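Local atomic coordinates of DUF2235 domain-containing protein (Pseudomonas aeruginosa, PDB entry 4O5P), a protein that probably hydrolyses phospholipids as a type VI secretion effector, with a catalytic part of the alpha/beta-hydrolase clan joined to a C-terminal domain. Residues Thr481-Ile485 with Asp486-Gly490; Leu637-Ala640 with Pro641-Ala645; Lys650-Ala653 with Leu654-Gln658; Asn458-Gln461 with Ala462-Lys465; Phe678-Tyr681 with Phe682-Arg685. All coordinates share one frame; numbering follows the deposited sequence.

From the N-terminal side, contact 4 comes first, at the end of helix 451-463, and contact 1 follows at the end of helix 469-487. Contact 2 is the tight turn after helix 616-637, contact 3 the last turns of helix 649-657, and contact 5 a turn in the loop before strand 687-689. Each closes only a few residues of chain, so they stand in series and none nests in or crosses another. In space contact 1 is the hub: Trp-483 and Arg-487 hold Asp-656 of contact 3, the Asp-486 carboxylate takes the backbone N-H of Asp-642 in contact 2, and Arg-484 packs on Tyr-681 of contact 5. Contact 4 joins through contact 3, where Trp-460 meets Leu-654.

Contact 1. Residues Thr481-Ile485 with Asp486-Gly490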
loop_
_atom_site.group_PDB
_atom_site.type_symbol
_atom_site.label_atom_id
_atom_site.label_comp_id
_atom_site.label_asym_id
_atom_site.label_seq_id
_atom_site.Cartn_x
_atom_site.Cartn_y
_atom_site.Cartn_z
ATOM N N THR A 481 11.280 10.923 -17.573
ATOM C CA THR A 481 11.065 12.281 -18.086
ATOM C C THR A 481 11.581 12.380 -19.525
ATOM O O THR A 481 10.875 12.868 -20.415
ATOM C CB THR A 481 11.789 13.338 -17.226
ATOM O OG1 THR A 481 11.212 13.372 -15.911
ATOM C CG2 THR A 481 11.662 14.736 -17.868
ATOM N N ALA A 482 12.817 11.921 -19.744
ATOM C CA ALA A 482 13.408 11.901 -21.085
ATOM C C ALA A 482 12.505 11.184 -22.084
ATOM O O ALA A 482 12.303 11.673 -23.190
ATOM C CB ALA A 482 14.798 11.259 -21.063
ATOM N N TRP A 483 11.953 10.035 -21.693
ATOM C CA TRP A 483 11.016 9.317 -22.562
ATOM C C TRP A 483 9.737 10.111 -22.848
ATOM O O TRP A 483 9.231 10.095 -23.974
ATOM C CB TRP A 483 10.650 7.970 -21.942
ATOM C CG TRP A 483 9.617 7.177 -22.704
ATOM C CD1 TRP A 483 9.851 6.253 -23.684
ATOM C CD2 TRP A 483 8.196 7.198 -22.505
ATOM N NE1 TRP A 483 8.653 5.698 -24.109
ATOM C CE2 TRP A 483 7.626 6.271 -23.409
ATOM C CE3 TRP A 483 7.346 7.929 -21.664
ATOM C CZ2 TRP A 483 6.251 6.053 -23.492
ATOM C CZ3 TRP A 483 5.983 7.704 -21.738
ATOM C CH2 TRP A 483 5.450 6.770 -22.644
ATOM N N ARG A 484 9.217 10.796 -21.830
ATOM C CA ARG A 484 8.034 11.644 -22.009
ATOM C C ARG A 484 8.302 12.841 -22.916
ATOM O O ARG A 484 7.400 13.280 -23.615
ATOM C CB ARG A 484 7.481 12.153 -20.667
ATOM C CG ARG A 484 6.868 11.087 -19.790
ATOM C CD ARG A 484 6.647 11.606 -18.357
ATOM N NE ARG A 484 6.230 10.483 -17.521
ATOM C CZ ARG A 484 6.524 10.369 -16.236
ATOM N NH1 ARG A 484 7.212 11.323 -15.624
ATOM N NH2 ARG A 484 6.117 9.307 -15.572
ATOM N N ILE A 485 9.519 13.384 -22.905
ATOM C CA ILE A 485 9.794 14.544 -23.768
ATOM C C ILE A 485 9.498 14.180 -25.241
ATOM O O ILE A 485 8.987 15.002 -26.016
ATOM C CB ILE A 485 11.239 15.074 -23.609
ATOM C CG1 ILE A 485 11.438 15.694 -22.222
ATOM C CG2 ILE A 485 11.562 16.123 -24.679
ATOM C CD1 ILE A 485 12.913 15.904 -21.870
ATOM N N ASP A 486 9.804 12.943 -25.622
ATOM C CA ASP A 486 9.451 12.504 -26.965
ATOM C C ASP A 486 8.011 12.015 -27.082
ATOM O O ASP A 486 7.265 12.532 -27.901
ATOM C CB ASP A 486 10.429 11.464 -27.513
ATOM C CG ASP A 486 10.148 11.125 -28.955
ATOM O OD1 ASP A 486 9.354 10.184 -29.205
ATOM O OD2 ASP A 486 10.706 11.811 -29.844
ATOM N N ARG A 487 7.608 11.032 -26.275
ATOM C CA ARG A 487 6.288 10.424 -26.455
ATOM C C ARG A 487 5.086 11.306 -26.049
ATOM O O ARG A 487 3.987 11.110 -26.553
ATOM C CB ARG A 487 6.200 9.078 -25.719
ATOM C CG ARG A 487 6.571 7.851 -26.561
ATOM C CD ARG A 487 8.048 7.803 -27.002
ATOM N NE ARG A 487 8.332 6.488 -27.593
ATOM C CZ ARG A 487 8.779 6.290 -28.831
ATOM N NH1 ARG A 487 9.027 7.326 -29.639
ATOM N NH2 ARG A 487 8.964 5.056 -29.269
ATOM N N TYR A 488 5.288 12.246 -25.128
ATOM C CA TYR A 488 4.191 13.107 -24.673
ATOM C C TYR A 488 4.395 14.525 -25.179
ATOM O O TYR A 488 3.483 15.112 -25.746
ATOM C CB TYR A 488 4.087 13.157 -23.144
ATOM C CG TYR A 488 3.548 11.917 -22.459
ATOM C CD1 TYR A 488 3.192 10.781 -23.185
ATOM C CD2 TYR A 488 3.387 11.897 -21.076
ATOM C CE1 TYR A 488 2.704 9.655 -22.551
ATOM C CE2 TYR A 488 2.906 10.786 -20.434
ATOM C CZ TYR A 488 2.562 9.664 -21.176
ATOM O OH TYR A 488 2.066 8.559 -20.549
ATOM N N ALA A 489 5.580 15.095 -24.958
ATOM C CA ALA A 489 5.788 16.479 -25.400
ATOM C C ALA A 489 5.848 16.527 -26.919
ATOM O O ALA A 489 5.511 17.550 -27.528
ATOM C CB ALA A 489 7.045 17.077 -24.798
ATOM N N GLY A 490 6.271 15.421 -27.526
ATOM C CA GLY A 490 6.377 15.348 -28.977
ATOM C C GLY A 490 5.073 14.982 -29.661
ATOM O O GLY A 490 5.053 14.705 -30.870
#
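Trp-483 and Arg-487, one helical turn apart, make the dense part of this contact at the C-terminal end of helix 469-487. The aliphatic part of the arginine lies over one face of the indole: CB stands 3.8 Å from the centroid of the six-membered ring of Trp-483, a CH-pi contact, and Arg-487 CG is 3.6 Å from Trp-483 CZ2. A bend at chi2 (66°) carries the Arg-487 chain across the indole toward NE1, and the guanidinium is steeply inclined to the ring. The six-membered ring of Trp-483 also turns its edge to the face of Tyr-488, with planes 67° apart, in an edge-to-face pair, while CG of Arg-484 lies 3.8 Å from Tyr-488 CD2.

The other side is looser. Ala-489 and Gly-490 leave the helix toward solvent, where small residues suit a chain that is turning away. Arg-484 O still holds this end, accepting from Tyr-488 N at 2.8 Å and from Ala-489 N at 2.9 Å.

Arg-487 NH1 bonds Asp-486 OD1 at 2.9 Å, nearly in the guanidinium plane, and both Arg-487 and the indole N-H reach on to Asp-656 of helix 649-657; Lys-495 is a second cation for Asp-486. Such a chain of alternating charges would offset the cost of burying each one, while the indole holds the aliphatic stem of Arg-487.

Contact 2. Residues Leu637-Ala640 with Pro641-Ala645; sequences LFSA and PDRVA
A tight beta hairpin follows the end of helix 616-637, and its two short arms meet where Phe-638 lies against Val-644. The phenylalanine ring reaches the valine through CE2, 3.8 Å from Val-644 CG2, the branch that lies beside the valine's own backbone N. The main chains bond at both ends of the hairpin: Ala-645 N gives a straight bond to Leu-637 O (2.8 Å), and Arg-643 N returns to Ala-640 O (2.9 Å) across a type II turn. Pro-641, with its fixed phi, suits the second position of that turn, and Asp-642 takes up the positive phi (57°) of the third.

Between these bonds the register slips by one residue, since Ser-639 and Ala-640 both face Arg-643: a classic beta bulge. Arg-643 O receives two donors from the serine. Ser-639 N lies nearly on the line of the C=O bond at a short 2.6 Å, though its N-H is somewhat bent, whereas Ser-639 OG arrives at 3.1 Å from above the carbonyl plane. A chi1 of 44°, placing the hydroxyl between backbone N and carbonyl carbon, folds it back to this acceptor, a role for which a short hydroxyl side chain is well suited.

Leu-637 and Val-644 turn apolar surface to Val-652 of helix 649-657, while Phe-638 packs on Asp-486 and Arg-487 of helix 469-487. At the turn, Asp-642 OD1 forms a salt bridge with Lys-495.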
loop_
_atom_site.group_PDB
_atom_site.type_symbol
_atom_site.label_atom_id
_atom_site.label_comp_id
_atom_site.label_asym_id
_atom_site.label_seq_id
_atom_site.Cartn_x
_atom_site.Cartn_y
_atom_site.Cartn_z
ATOM N N LEU A 637 18.807 9.327 -25.429
ATOM C CA LEU A 637 17.734 8.370 -25.664
ATOM C C LEU A 637 17.316 8.357 -27.142
ATOM O O LEU A 637 17.133 7.288 -27.748
ATOM C CB LEU A 637 16.532 8.730 -24.781
ATOM C CG LEU A 637 15.676 7.561 -24.286
ATOM C CD1 LEU A 637 16.560 6.423 -23.807
ATOM C CD2 LEU A 637 14.750 7.983 -23.162
ATOM N N PHE A 638 17.177 9.553 -27.711
ATOM C CA PHE A 638 16.709 9.739 -29.076
ATOM C C PHE A 638 17.765 10.533 -29.843
ATOM O O PHE A 638 18.390 11.435 -29.285
ATOM C CB PHE A 638 15.357 10.491 -29.103
ATOM C CG PHE A 638 14.253 9.787 -28.357
ATOM C CD1 PHE A 638 14.078 9.990 -26.990
ATOM C CD2 PHE A 638 13.404 8.911 -29.014
ATOM C CE1 PHE A 638 13.067 9.329 -26.309
ATOM C CE2 PHE A 638 12.407 8.248 -28.340
ATOM C CZ PHE A 638 12.234 8.462 -26.980
ATOM N N SER A 639 17.981 10.197 -31.109
ATOM C CA SER A 639 18.911 10.971 -31.931
ATOM C C SER A 639 18.180 12.200 -32.443
ATOM O O SER A 639 18.766 13.272 -32.587
ATOM C CB SER A 639 19.443 10.136 -33.093
ATOM O OG SER A 639 18.397 9.395 -33.699
ATOM N N ALA A 640 16.883 12.033 -32.689
ATOM C CA ALA A 640 16.012 13.118 -33.122
ATOM C C ALA A 640 14.593 12.720 -32.735
ATOM O O ALA A 640 14.390 11.607 -32.246
ATOM C CB ALA A 640 16.129 13.310 -34.636
ATOM N N PRO A 641 13.616 13.628 -32.922
ATOM C CA PRO A 641 12.214 13.251 -32.721
ATOM C C PRO A 641 11.842 11.908 -33.361
ATOM O O PRO A 641 12.181 11.643 -34.518
ATOM C CB PRO A 641 11.463 14.397 -33.398
ATOM C CG PRO A 641 12.325 15.593 -33.104
ATOM C CD PRO A 641 13.759 15.092 -33.075
ATOM N N ASP A 642 11.165 11.067 -32.586
ATOM C CA ASP A 642 10.765 9.725 -33.014
ATOM C C ASP A 642 11.882 8.805 -33.479
ATOM O O ASP A 642 11.609 7.783 -34.107
ATOM C CB ASP A 642 9.711 9.794 -34.108
ATOM C CG ASP A 642 8.351 9.538 -33.585
ATOM O OD1 ASP A 642 7.772 10.487 -33.028
ATOM O OD2 ASP A 642 7.863 8.390 -33.704
ATOM N N ARG A 643 13.128 9.155 -33.180
ATOM C CA ARG A 643 14.256 8.322 -33.582
ATOM C C ARG A 643 15.123 7.903 -32.399
ATOM O O ARG A 643 15.986 8.666 -31.941
ATOM C CB ARG A 643 15.112 9.042 -34.618
ATOM C CG ARG A 643 14.452 9.180 -35.973
ATOM C CD ARG A 643 15.354 9.947 -36.920
ATOM N NE ARG A 643 14.987 9.701 -38.311
ATOM C CZ ARG A 643 15.839 9.764 -39.330
ATOM N NH1 ARG A 643 17.109 10.079 -39.121
ATOM N NH2 ARG A 643 15.417 9.515 -40.562
ATOM N N VAL A 644 14.909 6.677 -31.932
ATOM C CA VAL A 644 15.658 6.141 -30.798
ATOM C C VAL A 644 17.130 5.993 -31.160
ATOM O O VAL A 644 17.456 5.537 -32.249
ATOM C CB VAL A 644 15.070 4.786 -30.355
ATOM C CG1 VAL A 644 15.889 4.178 -29.232
ATOM C CG2 VAL A 644 13.623 4.984 -29.902
ATOM N N ALA A 645 18.020 6.417 -30.268
ATOM C CA ALA A 645 19.445 6.257 -30.496
ATOM C C ALA A 645 19.797 4.770 -30.577
ATOM O O ALA A 645 19.147 3.954 -29.938
ATOM C CB ALA A 645 20.232 6.927 -29.392
#

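Contact 3. Residues Lys650-Ala653 with Leu654-Gln658; sequences KLVA and LFDEQ
Leu-651 and Phe-655 lie side by side on helix 649-657, one turn apart and pointing the same way, both suited to a buried helix face. Phe-655 can be followed outward from its backbone. Its CB lies 3.8 Å from Val-652 O. With CG beside the backbone N (chi1 -72°), the ring leans back along the helix: CG passes Leu-651 O, CD2 approaches that oxygen to 3.3 Å, and CE2 is 3.6 Å from Leu-651 CD1. The leucine methyl CD1 therefore meets the CD2-CE2 flank of the ring, while Leu-651 O itself is taken by Phe-655 N at 3.1 Å. Beyond the helix, the ring meets Trp-483 and stands edge-to-face with His-338.

Val-652 and Asp-656 form a second parallel pair. Val-652 CG1 is 4.0 Å from Asp-656 OD1, and Val-652 O accepts from Asp-656 N at 2.9 Å. The small Ala-653 takes up little room on a partly exposed flank, where its carbonyl receives Glu-657 N at 2.9 Å.

The carboxylate of Asp-656 does not bond within the helix. It is gripped from helix 469-487, OD1 by Trp-483 NE1 and OD2 by Arg-487 NH2 in a salt bridge. Being buried beside a positive guanidinium and an indole N-H, it would be expected to remain ionised, and the charge pairing would fasten the two helices to each other.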
loop_
_atom_site.group_PDB
_atom_site.type_symbol
_atom_site.label_atom_id
_atom_site.label_comp_id
_atom_site.label_asym_id
_atom_site.label_seq_id
_atom_site.Cartn_x
_atom_site.Cartn_y
_atom_site.Cartn_z
ATOM N N LYS A 650 15.566 -1.454 -26.888
ATOM C CA LYS A 650 14.897 -2.315 -25.933
ATOM C C LYS A 650 14.399 -1.501 -24.733
ATOM O O LYS A 650 13.299 -1.750 -24.231
ATOM C CB LYS A 650 15.815 -3.478 -25.535
ATOM C CG LYS A 650 15.873 -4.591 -26.586
ATOM C CD LYS A 650 14.460 -5.056 -26.973
ATOM C CE LYS A 650 14.460 -6.369 -27.785
ATOM N NZ LYS A 650 13.068 -6.855 -28.086
ATOM N N LEU A 651 15.180 -0.496 -24.325
ATOM C CA LEU A 651 14.805 0.388 -23.224
ATOM C C LEU A 651 13.563 1.235 -23.553
ATOM O O LEU A 651 12.551 1.226 -22.799
ATOM C CB LEU A 651 15.988 1.280 -22.855
ATOM C CG LEU A 651 15.784 2.232 -21.677
ATOM C CD1 LEU A 651 15.460 1.444 -20.395
ATOM C CD2 LEU A 651 17.013 3.122 -21.481
ATOM N N VAL A 652 13.631 1.952 -24.684
ATOM C CA VAL A 652 12.489 2.736 -25.155
ATOM C C VAL A 652 11.237 1.853 -25.315
ATOM O O VAL A 652 10.141 2.263 -24.939
ATOM C CB VAL A 652 12.794 3.527 -26.461
ATOM C CG1 VAL A 652 11.547 4.268 -26.949
ATOM C CG2 VAL A 652 13.908 4.538 -26.233
ATOM N N ALA A 653 11.403 0.640 -25.838
ATOM C CA ALA A 653 10.276 -0.286 -25.984
ATOM C C ALA A 653 9.705 -0.732 -24.636
ATOM O O ALA A 653 8.495 -0.945 -24.510
ATOM C CB ALA A 653 10.661 -1.490 -26.821
ATOM N N LEU A 654 10.563 -0.878 -23.630
ATOM C CA LEU A 654 10.062 -1.169 -22.283
ATOM C C LEU A 654 9.154 -0.045 -21.801
ATOM O O LEU A 654 8.072 -0.307 -21.273
ATOM C CB LEU A 654 11.206 -1.338 -21.295
ATOM C CG LEU A 654 10.783 -1.768 -19.885
ATOM C CD1 LEU A 654 10.509 -3.272 -19.847
ATOM C CD2 LEU A 654 11.854 -1.403 -18.853
ATOM N N PHE A 655 9.586 1.206 -21.970
ATOM C CA PHE A 655 8.706 2.314 -21.541
ATOM C C PHE A 655 7.439 2.455 -22.376
ATOM O O PHE A 655 6.372 2.811 -21.841
ATOM C CB PHE A 655 9.458 3.650 -21.470
ATOM C CG PHE A 655 10.416 3.724 -20.314
ATOM C CD1 PHE A 655 9.962 4.043 -19.043
ATOM C CD2 PHE A 655 11.760 3.451 -20.494
ATOM C CE1 PHE A 655 10.832 4.102 -17.965
ATOM C CE2 PHE A 655 12.646 3.502 -19.414
ATOM C CZ PHE A 655 12.176 3.829 -18.149
ATOM N N ASP A 656 7.560 2.201 -23.680
ATOM C CA ASP A 656 6.400 2.182 -24.584
ATOM C C ASP A 656 5.335 1.137 -24.228
ATOM O O ASP A 656 4.157 1.466 -24.130
ATOM C CB ASP A 656 6.856 1.911 -26.014
ATOM C CG ASP A 656 7.420 3.133 -26.712
ATOM O OD1 ASP A 656 7.667 4.183 -26.076
ATOM O OD2 ASP A 656 7.641 3.021 -27.935
ATOM N N GLU A 657 5.760 -0.120 -24.050
ATOM C CA GLU A 657 4.844 -1.261 -23.984
ATOM C C GLU A 657 4.781 -1.996 -22.631
ATOM O O GLU A 657 4.004 -2.935 -22.469
ATOM C CB GLU A 657 5.180 -2.278 -25.093
ATOM C CG GLU A 657 5.050 -1.725 -26.516
ATOM C CD GLU A 657 5.259 -2.798 -27.572
ATOM O OE1 GLU A 657 5.850 -3.854 -27.256
ATOM O OE2 GLU A 657 4.818 -2.592 -28.721
ATOM N N GLN A 658 5.586 -1.581 -21.657
ATOM C CA GLN A 658 5.541 -2.247 -20.341
ATOM C C GLN A 658 5.223 -1.301 -19.180
ATOM O O GLN A 658 4.411 -1.633 -18.320
ATOM C CB GLN A 658 6.840 -3.008 -20.081
ATOM C CG GLN A 658 6.771 -4.493 -20.510
ATOM C CD GLN A 658 6.812 -4.711 -22.016
ATOM O OE1 GLN A 658 7.499 -3.992 -22.742
ATOM N NE2 GLN A 658 6.079 -5.721 -22.491
#

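Contact 4. Residues Asn458-Gln461 with Ala462-Lys465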
loop_
_atom_site.group_PDB
_atom_site.type_symbol
_atom_site.label_atom_id
_atom_site.label_comp_id
_atom_site.label_asym_id
_atom_site.label_seq_id
_atom_site.Cartn_x
_atom_site.Cartn_y
_atom_site.Cartn_z
ATOM N N ASN A 458 15.875 -6.522 -18.710
ATOM C CA ASN A 458 17.322 -6.540 -18.568
ATOM C C ASN A 458 18.029 -5.332 -19.199
ATOM O O ASN A 458 19.092 -4.933 -18.740
ATOM C CB ASN A 458 17.889 -7.867 -19.073
ATOM C CG ASN A 458 17.492 -9.041 -18.182
ATOM O OD1 ASN A 458 17.299 -8.878 -16.975
ATOM N ND2 ASN A 458 17.363 -10.230 -18.778
ATOM N N ALA A 459 17.444 -4.725 -20.229
ATOM C CA ALA A 459 18.057 -3.503 -20.767
ATOM C C ALA A 459 17.963 -2.396 -19.719
ATOM O O ALA A 459 18.943 -1.659 -19.444
ATOM C CB ALA A 459 17.386 -3.083 -22.062
ATOM N N TRP A 460 16.779 -2.282 -19.120
ATOM C CA TRP A 460 16.652 -1.365 -17.999
ATOM C C TRP A 460 17.649 -1.695 -16.883
ATOM O O TRP A 460 18.369 -0.826 -16.392
ATOM C CB TRP A 460 15.229 -1.361 -17.446
ATOM C CG TRP A 460 15.102 -0.382 -16.334
ATOM C CD1 TRP A 460 14.830 0.954 -16.442
ATOM C CD2 TRP A 460 15.311 -0.637 -14.948
ATOM N NE1 TRP A 460 14.822 1.536 -15.200
ATOM C CE2 TRP A 460 15.117 0.576 -14.259
ATOM C CE3 TRP A 460 15.619 -1.789 -14.210
ATOM C CZ2 TRP A 460 15.226 0.684 -12.871
ATOM C CZ3 TRP A 460 15.749 -1.684 -12.830
ATOM C CH2 TRP A 460 15.541 -0.456 -12.175
ATOM N N GLN A 461 17.703 -2.959 -16.485
ATOM C CA GLN A 461 18.518 -3.352 -15.353
ATOM C C GLN A 461 19.975 -2.998 -15.590
ATOM O O GLN A 461 20.673 -2.535 -14.682
ATOM C CB GLN A 461 18.375 -4.846 -15.102
ATOM C CG GLN A 461 18.921 -5.301 -13.761
ATOM C CD GLN A 461 20.428 -5.479 -13.750
ATOM O OE1 GLN A 461 21.044 -5.759 -14.782
ATOM N NE2 GLN A 461 21.032 -5.316 -12.576
ATOM N N ALA A 462 20.416 -3.201 -16.828
ATOM C CA ALA A 462 21.799 -2.951 -17.207
ATOM C C ALA A 462 22.160 -1.466 -17.293
ATOM O O ALA A 462 23.312 -1.114 -17.026
ATOM C CB ALA A 462 22.138 -3.680 -18.515
ATOM N N GLN A 463 21.217 -0.596 -17.665
ATOM C CA GLN A 463 21.556 0.842 -17.697
ATOM C C GLN A 463 21.477 1.519 -16.334
ATOM O O GLN A 463 22.001 2.619 -16.137
ATOM C CB GLN A 463 20.660 1.616 -18.668
ATOM C CG GLN A 463 19.168 1.597 -18.304
ATOM C CD GLN A 463 18.765 2.667 -17.303
ATOM O OE1 GLN A 463 19.259 3.804 -17.334
ATOM N NE2 GLN A 463 17.852 2.305 -16.400
ATOM N N ALA A 464 20.780 0.877 -15.404
ATOM C CA ALA A 464 20.545 1.478 -14.109
ATOM C C ALA A 464 21.856 1.569 -13.345
ATOM O O ALA A 464 22.703 0.668 -13.439
ATOM C CB ALA A 464 19.521 0.662 -13.332
ATOM N N LYS A 465 22.011 2.649 -12.582
ATOM C CA LYS A 465 23.252 2.902 -11.856
ATOM C C LYS A 465 23.070 2.742 -10.356
ATOM O O LYS A 465 22.071 3.183 -9.774
ATOM C CB LYS A 465 23.816 4.292 -12.177
ATOM C CG LYS A 465 24.646 4.358 -13.465
ATOM C CD LYS A 465 24.939 5.810 -13.883
ATOM C CE LYS A 465 25.699 5.854 -15.214
ATOM N NZ LYS A 465 25.645 7.193 -15.892
HETATM O O HOH W 1 22.613 -2.062 -13.054
#
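Trp-460 and Gln-463 meet at the C-terminal end of helix 451-463, where the glutamine turns back over the preceding turn. Its amide crosses the indole at a slant, the planes 54° apart, with NE2 over one face of the ring, 3.3 Å from Trp-460 CD1. The same nitrogen donates to Trp-460 O at 3.2 Å, so the side chain occupies a carbonyl at the helix end as well as a ring face. Two torsions make this return possible: chi1 of 62° sets CG between the backbone N and the carbonyl carbon, and chi2 of 85° bends the chain inward. A glutamine has the length and the amide N-H for such a fold-back.

Ala-464, the first residue to leave the helix, lies over the same indole face as a CH-pi contact, its CB 4.3 Å from the centroid of the six-membered ring of Trp-460; a bare methyl is small enough to lie over the ring as the chain leaves the helix. Glu-476 of helix 469-487 takes both Trp-460 NE1 and Gln-463 NE2, and Arg-633 and Arg-475 bind Gln-463 OE1, which fixes how the amide is turned. Outside this core, a water bridges the final turn, donating to Gln-461 O at 2.6 Å and to Ala-464 O at 2.8 Å.

Contact 5. Residues Phe678-Tyr681 with Phe682-Arg685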
loop_
_atom_site.group_PDB
_atom_site.type_symbol
_atom_site.label_atom_id
_atom_site.label_comp_id
_atom_site.label_asym_id
_atom_site.label_seq_id
_atom_site.Cartn_x
_atom_site.Cartn_y
_atom_site.Cartn_z
ATOM N N PHE A 678 2.374 23.031 -11.393
ATOM C CA PHE A 678 2.709 21.962 -12.319
ATOM C C PHE A 678 2.406 20.619 -11.670
ATOM O O PHE A 678 2.193 20.549 -10.452
ATOM C CB PHE A 678 4.156 22.061 -12.803
ATOM C CG PHE A 678 5.155 22.366 -11.721
ATOM C CD1 PHE A 678 5.554 21.395 -10.826
ATOM C CD2 PHE A 678 5.741 23.621 -11.645
ATOM C CE1 PHE A 678 6.487 21.677 -9.847
ATOM C CE2 PHE A 678 6.677 23.906 -10.681
ATOM C CZ PHE A 678 7.053 22.938 -9.777
ATOM N N THR A 679 2.371 19.562 -12.476
ATOM C CA THR A 679 1.889 18.250 -12.018
ATOM C C THR A 679 2.967 17.436 -11.313
ATOM O O THR A 679 4.108 17.877 -11.221
ATOM C CB THR A 679 1.389 17.420 -13.196
ATOM O OG1 THR A 679 2.486 17.143 -14.084
ATOM C CG2 THR A 679 0.288 18.182 -13.946
ATOM N N ASP A 680 2.606 16.248 -10.829
ATOM C CA ASP A 680 3.563 15.380 -10.149
ATOM C C ASP A 680 4.686 14.868 -11.067
ATOM O O ASP A 680 5.686 14.333 -10.592
ATOM C CB ASP A 680 2.834 14.205 -9.471
ATOM C CG ASP A 680 1.946 14.658 -8.322
ATOM O OD1 ASP A 680 2.247 15.732 -7.752
ATOM O OD2 ASP A 680 0.956 13.956 -7.999
ATOM N N TYR A 681 4.528 15.037 -12.379
ATOM C CA TYR A 681 5.590 14.670 -13.316
ATOM C C TYR A 681 6.870 15.424 -12.999
ATOM O O TYR A 681 7.975 14.965 -13.304
ATOM C CB TYR A 681 5.174 14.998 -14.756
ATOM C CG TYR A 681 4.195 14.031 -15.404
ATOM C CD1 TYR A 681 4.353 12.662 -15.287
ATOM C CD2 TYR A 681 3.124 14.504 -16.151
ATOM C CE1 TYR A 681 3.464 11.780 -15.902
ATOM C CE2 TYR A 681 2.234 13.638 -16.767
ATOM C CZ TYR A 681 2.411 12.283 -16.638
ATOM O OH TYR A 681 1.519 11.421 -17.249
ATOM N N PHE A 682 6.726 16.608 -12.416
ATOM C CA PHE A 682 7.887 17.428 -12.165
ATOM C C PHE A 682 8.183 17.612 -10.691
ATOM O O PHE A 682 8.775 18.608 -10.293
ATOM C CB PHE A 682 7.781 18.749 -12.926
ATOM C CG PHE A 682 8.083 18.599 -14.383
ATOM C CD1 PHE A 682 7.080 18.279 -15.285
ATOM C CD2 PHE A 682 9.400 18.704 -14.840
ATOM C CE1 PHE A 682 7.371 18.108 -16.631
ATOM C CE2 PHE A 682 9.708 18.536 -16.182
ATOM C CZ PHE A 682 8.688 18.238 -17.093
ATOM N N ARG A 683 7.802 16.616 -9.899
ATOM C CA ARG A 683 8.238 16.502 -8.509
ATOM C C ARG A 683 8.823 15.110 -8.275
ATOM O O ARG A 683 8.395 14.126 -8.907
ATOM C CB ARG A 683 7.061 16.682 -7.559
ATOM C CG ARG A 683 6.516 18.097 -7.492
ATOM C CD ARG A 683 5.228 18.147 -6.674
ATOM N NE ARG A 683 4.492 19.347 -7.017
ATOM C CZ ARG A 683 3.443 19.379 -7.826
ATOM N NH1 ARG A 683 2.958 18.258 -8.345
ATOM N NH2 ARG A 683 2.862 20.541 -8.091
ATOM N N TYR A 684 9.788 15.008 -7.374
ATOM C CA TYR A 684 10.248 13.682 -6.989
ATOM C C TYR A 684 9.225 13.062 -6.059
ATOM O O TYR A 684 8.496 13.774 -5.346
ATOM C CB TYR A 684 11.630 13.729 -6.336
ATOM C CG TYR A 684 12.707 14.175 -7.292
ATOM C CD1 TYR A 684 12.979 13.468 -8.451
ATOM C CD2 TYR A 684 13.453 15.310 -7.027
ATOM C CE1 TYR A 684 13.969 13.894 -9.323
ATOM C CE2 TYR A 684 14.414 15.734 -7.878
ATOM C CZ TYR A 684 14.675 15.031 -9.016
ATOM O OH TYR A 684 15.666 15.503 -9.834
ATOM N N ARG A 685 9.138 11.739 -6.096
ATOM C CA ARG A 685 8.204 11.015 -5.245
ATOM C C ARG A 685 8.630 11.202 -3.792
ATOM O O ARG A 685 9.830 11.241 -3.492
ATOM C CB ARG A 685 8.232 9.534 -5.613
ATOM C CG ARG A 685 7.346 8.641 -4.759
ATOM C CD ARG A 685 7.543 7.173 -5.125
ATOM N NE ARG A 685 6.457 6.366 -4.583
ATOM C CZ ARG A 685 6.430 5.039 -4.579
ATOM N NH1 ARG A 685 7.443 4.338 -5.092
ATOM N NH2 ARG A 685 5.389 4.421 -4.044
#
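Phe-678 sets its CG between its backbone N and carbonyl carbon (chi1 44°), and Arg-683 runs out extended from a CG beside the backbone N (chi1 -70°), which brings the phenyl ring and the guanidinium together. Phe-678 CD1 lies over one guanidinium face, 3.9 Å from Arg-683 NH2, with the two planes 26° apart. Arg-683 NH2 also donates to Phe-678 O; the modelled separation of 2.5 Å is very short, and its exact value is doubtful. NH1 turns to Asp-680 OD1 at 2.7 Å in a salt bridge whose hydrogen bond is weak because it is strongly bent; the carboxylate stands steeply to the guanidinium. Arginine suits the place because one flat cation can pair with a carboxylate at its edge while offering a face to a ring.

The backbone between them turns tightly through the 3-10 residues Asp-680 and Tyr-681. Phe-682 N bonds Thr-679 O at 3.1 Å, and Arg-683 N bonds Asp-680 O at 3.2 Å. Phe-682 crosses Phe-678 at about a right angle, its CB 4.0 Å from Phe-678 CD1.

The turn precedes strand 687-689 and lies against several helices: Phe-682 touches helices 571-587 and 616-637, Arg-683 NE forms a salt bridge with Glu-619 of helix 616-637, and Tyr-681 packs on Arg-484 of helix 469-487.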